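Local coordinates for protein putative fluoride ion transporter CrcB (Bordetella pertussis, PDB 5NKQ) that forms a double-barrelled, sodium-containing channel in the bacterial inner membrane that lets fluoride out of the cell and excludes chloride, at residues G47-V52 with G74-L79; S83-E88 with A102-A107. All coordinates share one frame; numbering follows the deposited sequence.

Contact 1 of 2, residues G47-V52 with G74-L79. With NA (sodium ion), chain I.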
loop_
_atom_site.group_PDB
_atom_site.type_symbol
_atom_site.label_atom_id
_atom_site.label_comp_id
_atom_site.label_asym_id
_atom_site.label_seq_id
_atom_site.Cartn_x
_atom_site.Cartn_y
_atom_site.Cartn_z
ATOM N N GLY A 47 -5.355 -1.517 -7.654
ATOM C CA GLY A 47 -6.181 -0.322 -7.632
ATOM C C GLY A 47 -7.362 -0.417 -8.579
ATOM O O GLY A 47 -8.468 0.020 -8.254
ATOM N N TYR A 48 -7.145 -0.997 -9.761
ATOM C CA TYR A 48 -8.243 -1.190 -10.701
ATOM C C TYR A 48 -9.236 -2.226 -10.185
ATOM O O TYR A 48 -10.452 -2.044 -10.310
ATOM C CB TYR A 48 -7.693 -1.604 -12.067
ATOM C CG TYR A 48 -8.755 -1.875 -13.110
ATOM C CD1 TYR A 48 -9.344 -0.834 -13.816
ATOM C CD2 TYR A 48 -9.161 -3.172 -13.396
ATOM C CE1 TYR A 48 -10.311 -1.076 -14.772
ATOM C CE2 TYR A 48 -10.128 -3.425 -14.352
ATOM C CZ TYR A 48 -10.700 -2.373 -15.036
ATOM O OH TYR A 48 -11.663 -2.618 -15.988
ATOM N N LEU A 49 -8.735 -3.313 -9.594
ATOM C CA LEU A 49 -9.618 -4.399 -9.182
ATOM C C LEU A 49 -10.474 -4.020 -7.980
ATOM O O LEU A 49 -11.578 -4.551 -7.821
ATOM C CB LEU A 49 -8.801 -5.655 -8.882
ATOM C CG LEU A 49 -8.214 -6.362 -10.106
ATOM C CD1 LEU A 49 -7.412 -7.588 -9.694
ATOM C CD2 LEU A 49 -9.322 -6.743 -11.076
ATOM N N ILE A 50 -9.994 -3.115 -7.124
ATOM C CA ILE A 50 -10.831 -2.699 -6.004
ATOM C C ILE A 50 -11.911 -1.733 -6.475
ATOM O O ILE A 50 -12.995 -1.675 -5.885
ATOM C CB ILE A 50 -9.982 -2.103 -4.866
ATOM C CG1 ILE A 50 -10.822 -1.983 -3.591
ATOM C CG2 ILE A 50 -9.402 -0.752 -5.261
ATOM C CD1 ILE A 50 -10.031 -1.582 -2.368
ATOM N N GLY A 51 -11.650 -0.971 -7.539
ATOM C CA GLY A 51 -12.721 -0.215 -8.162
ATOM C C GLY A 51 -13.765 -1.125 -8.779
ATOM O O GLY A 51 -14.964 -0.836 -8.731
ATOM N N VAL A 52 -13.322 -2.243 -9.359
ATOM C CA VAL A 52 -14.256 -3.244 -9.867
ATOM C C VAL A 52 -15.046 -3.858 -8.719
ATOM O O VAL A 52 -16.271 -4.010 -8.794
ATOM C CB VAL A 52 -13.501 -4.320 -10.669
ATOM C CG1 VAL A 52 -14.429 -5.477 -11.016
ATOM C CG2 VAL A 52 -12.887 -3.718 -11.926
ATOM N N GLY A 74 -8.666 -9.572 1.693
ATOM C CA GLY A 74 -7.682 -10.621 1.529
ATOM C C GLY A 74 -6.841 -10.477 0.276
ATOM O O GLY A 74 -5.686 -10.050 0.347
ATOM N N PHE A 75 -7.423 -10.813 -0.879
ATOM C CA PHE A 75 -6.649 -10.894 -2.115
ATOM C C PHE A 75 -6.031 -9.549 -2.481
ATOM O O PHE A 75 -4.811 -9.437 -2.652
ATOM C CB PHE A 75 -7.532 -11.410 -3.253
ATOM C CG PHE A 75 -6.834 -11.459 -4.582
ATOM C CD1 PHE A 75 -5.914 -12.457 -4.858
ATOM C CD2 PHE A 75 -7.097 -10.509 -5.554
ATOM C CE1 PHE A 75 -5.266 -12.505 -6.079
ATOM C CE2 PHE A 75 -6.455 -10.552 -6.777
ATOM C CZ PHE A 75 -5.538 -11.552 -7.040
ATOM N N LEU A 76 -6.860 -8.513 -2.613
ATOM C CA LEU A 76 -6.338 -7.206 -2.998
ATOM C C LEU A 76 -5.469 -6.602 -1.903
ATOM O O LEU A 76 -4.557 -5.821 -2.199
ATOM C CB LEU A 76 -7.490 -6.271 -3.356
ATOM C CG LEU A 76 -8.284 -6.734 -4.578
ATOM C CD1 LEU A 76 -9.449 -5.802 -4.855
ATOM C CD2 LEU A 76 -7.372 -6.844 -5.791
ATOM N N GLY A 77 -5.730 -6.950 -0.641
ATOM C CA GLY A 77 -4.869 -6.511 0.440
ATOM C C GLY A 77 -3.525 -7.206 0.467
ATOM O O GLY A 77 -2.578 -6.681 1.062
ATOM N N GLY A 78 -3.420 -8.374 -0.157
ATOM C CA GLY A 78 -2.148 -9.059 -0.262
ATOM C C GLY A 78 -1.448 -8.751 -1.567
ATOM O O GLY A 78 -0.223 -8.861 -1.667
ATOM N N LEU A 79 -2.225 -8.353 -2.578
ATOM C CA LEU A 79 -1.648 -8.032 -3.880
ATOM C C LEU A 79 -0.945 -6.681 -3.857
ATOM O O LEU A 79 0.198 -6.557 -4.314
ATOM C CB LEU A 79 -2.736 -8.055 -4.952
ATOM C CG LEU A 79 -2.309 -7.574 -6.339
ATOM C CD1 LEU A 79 -1.179 -8.437 -6.891
ATOM C CD2 LEU A 79 -3.500 -7.564 -7.281
HETATM NA NA NA I . -0.725 -5.334 1.012
#

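Contact 2 of 2, residues S83-E88 with A102-A107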
loop_
_atom_site.group_PDB
_atom_site.type_symbol
_atom_site.label_atom_id
_atom_site.label_comp_id
_atom_site.label_asym_id
_atom_site.label_seq_id
_atom_site.Cartn_x
_atom_site.Cartn_y
_atom_site.Cartn_z
ATOM N N SER A 83 4.243 -0.709 2.096
ATOM C CA SER A 83 5.567 -0.778 2.705
ATOM C C SER A 83 6.648 -0.988 1.653
ATOM O O SER A 83 7.678 -0.303 1.664
ATOM C CB SER A 83 5.605 -1.897 3.746
ATOM O OG SER A 83 5.174 -3.127 3.187
ATOM N N THR A 84 6.436 -1.939 0.739
ATOM C CA THR A 84 7.408 -2.165 -0.326
ATOM C C THR A 84 7.569 -0.918 -1.187
ATOM O O THR A 84 8.690 -0.556 -1.565
ATOM C CB THR A 84 6.987 -3.360 -1.184
ATOM O OG1 THR A 84 6.818 -4.514 -0.351
ATOM C CG2 THR A 84 8.045 -3.658 -2.239
ATOM N N PHE A 85 6.459 -0.242 -1.497
ATOM C CA PHE A 85 6.541 1.030 -2.207
ATOM C C PHE A 85 7.336 2.055 -1.409
ATOM O O PHE A 85 8.122 2.823 -1.976
ATOM C CB PHE A 85 5.134 1.552 -2.506
ATOM C CG PHE A 85 5.077 3.033 -2.760
ATOM C CD1 PHE A 85 5.430 3.551 -3.995
ATOM C CD2 PHE A 85 4.663 3.906 -1.766
ATOM C CE1 PHE A 85 5.379 4.911 -4.231
ATOM C CE2 PHE A 85 4.611 5.267 -1.998
ATOM C CZ PHE A 85 4.968 5.770 -3.232
ATOM N N SER A 86 7.153 2.074 -0.087
ATOM C CA SER A 86 7.848 3.049 0.745
ATOM C C SER A 86 9.349 2.780 0.783
ATOM O O SER A 86 10.153 3.714 0.691
ATOM C CB SER A 86 7.264 3.041 2.159
ATOM O OG SER A 86 7.829 4.068 2.954
ATOM N N ALA A 87 9.745 1.511 0.915
ATOM C CA ALA A 87 11.165 1.185 0.977
ATOM C C ALA A 87 11.850 1.430 -0.362
ATOM O O ALA A 87 12.998 1.892 -0.401
ATOM C CB ALA A 87 11.353 -0.266 1.419
ATOM N N GLU A 88 11.168 1.123 -1.468
ATOM C CA GLU A 88 11.734 1.399 -2.784
ATOM C C GLU A 88 11.920 2.896 -2.997
ATOM O O GLU A 88 12.957 3.335 -3.509
ATOM C CB GLU A 88 10.840 0.809 -3.876
ATOM C CG GLU A 88 10.780 -0.711 -3.880
ATOM C CD GLU A 88 9.604 -1.248 -4.678
ATOM O OE1 GLU A 88 9.700 -2.381 -5.192
ATOM O OE2 GLU A 88 8.583 -0.535 -4.791
ATOM N N ALA A 102 10.161 11.027 -7.005
ATOM C CA ALA A 102 8.902 11.754 -7.133
ATOM C C ALA A 102 8.052 11.187 -8.262
ATOM O O ALA A 102 6.821 11.144 -8.158
ATOM C CB ALA A 102 9.174 13.241 -7.359
ATOM N N ALA A 103 8.691 10.746 -9.348
ATOM C CA ALA A 103 7.947 10.136 -10.445
ATOM C C ALA A 103 7.371 8.785 -10.037
ATOM O O ALA A 103 6.262 8.428 -10.448
ATOM C CB ALA A 103 8.845 9.989 -11.672
ATOM N N TYR A 104 8.109 8.020 -9.228
ATOM C CA TYR A 104 7.602 6.726 -8.782
ATOM C C TYR A 104 6.461 6.895 -7.788
ATOM O O TYR A 104 5.479 6.145 -7.829
ATOM C CB TYR A 104 8.732 5.897 -8.172
ATOM C CG TYR A 104 8.299 4.515 -7.738
ATOM C CD1 TYR A 104 7.786 3.608 -8.656
ATOM C CD2 TYR A 104 8.409 4.115 -6.414
ATOM C CE1 TYR A 104 7.390 2.344 -8.266
ATOM C CE2 TYR A 104 8.017 2.851 -6.015
ATOM C CZ TYR A 104 7.507 1.970 -6.945
ATOM O OH TYR A 104 7.114 0.710 -6.552
ATOM N N ALA A 105 6.573 7.872 -6.886
ATOM C CA ALA A 105 5.470 8.156 -5.973
ATOM C C ALA A 105 4.271 8.719 -6.724
ATOM O O ALA A 105 3.123 8.369 -6.425
ATOM C CB ALA A 105 5.927 9.122 -4.881
ATOM N N GLY A 106 4.518 9.586 -7.707
ATOM C CA GLY A 106 3.423 10.138 -8.486
ATOM C C GLY A 106 2.733 9.096 -9.346
ATOM O O GLY A 106 1.502 9.076 -9.442
ATOM N N ALA A 107 3.512 8.219 -9.983
ATOM C CA ALA A 107 2.915 7.161 -10.791
ATOM C C ALA A 107 2.171 6.149 -9.930
ATOM O O ALA A 107 1.172 5.573 -10.376
ATOM C CB ALA A 107 3.987 6.461 -11.625
#

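Contact 1 of 2, residues G47-V52 with G74-L79
Leu76 reaches across from the second of two antiparallel transmembrane helices and sets its forked end against Leu49 and Ile50 of the first. The two methyls divide the work. Leu76 CD2 lies 3.6 Å from Leu49 CB, with Leu49 CD1 a little farther off, while Leu76 CD1 sits against the backbone at the next residue, 3.6 Å from Ile50 N and 3.7 Å from Ile50 CB. Leu76 CG stands anti to its own carbonyl carbon (chi1 -64°), a setting that helps put Leu76 CD1 against Ile50 and Leu76 CD2 against Leu49. Leu49 has the same kind of first torsion, and the two leucines cross at about a right angle. Beside them, Leu49 CD1 approaches the rim of the Phe75 ring near its plane, 4.3 Å from Phe75 CE2. The contact is wholly apolar, between helices whose short segments run 10.1 Å apart at 161°.

One residue on from Leu76, the chain turns to the sodium: Gly77 O binds the ion at 2.3 Å, with Thr80 O and the same two oxygens of the second subunit completing the site at the dimer centre. Around the pair, Phe75 leans on Leu18 and Leu22 of helix 6-30, Ile50 packs on Thr116 of helix 98-126 and on Ala87 of the second subunit, and Leu76 also touches Met53 farther along helix 37-59.

Contact 2 of 2, residues S83-E88 with A102-A107
Glu88 OE2 accepts a short hydrogen bond from Tyr104 OH, 2.6 Å long, which ties together two antiparallel transmembrane helices of the Fluc fold beside a fluoride site. The hydroxyl comes to the syn side of the carboxylate but lies 33° out of its plane, and the carboxylate and the phenol ring are turned 69° apart. The other oxygen, Glu88 OE1, is held by Thr39 OG1 and by a polar side chain of another protein's chain, so both oxygens of this buried carboxylate have partners and its rotation is probably restricted. An extended chain beyond CG takes the acid out to the tyrosine.

One turn earlier, Phe85 lies alongside Tyr104, the two pointing from opposite helices. The planes meet at 38° with centroids 5.3 Å apart, an oblique pair whose nearest atoms are Phe85 CD1 and Tyr104 CE2 at 3.4 Å. Both rings leave their helices with CG anti to the backbone N; the Phe85 ring ends near the facing helix, while Tyr104 points at it from the start. They belong to one fluoride pocket, with Thr39, Leu40, Asn43 and Ser108; the Tyr104 carbonyl in turn accepts a hydrogen bond from Ser108 OG. Trp35 meets the tyrosine ring edge-to-face. At the far end of the phenylalanine, the ring edge abuts the opposite backbone, with Phe85 CZ 3.7 Å from Ala105 CA.

The two contacts come in series along the chain: contact 1 pairs helix 37-59 with helix 65-79, and contact 2 then pairs helix 83-95 with helix 98-126. Their centres lie 18 Å apart, with contact 1 near the middle of the chain and contact 2 well off centre. Residues 74-79 and 83-88 belong to the same membrane-spanning segment, which is broken between its two helices; Thr80, in that break, is a sodium ligand. In contact 1 Gly77 binds the central sodium, in contact 2 Phe85 and Tyr104 line a fluoride pocket, and both contacts reach the second subunit. Ion pathway and dimer centre thus share one interrupted transmembrane segment.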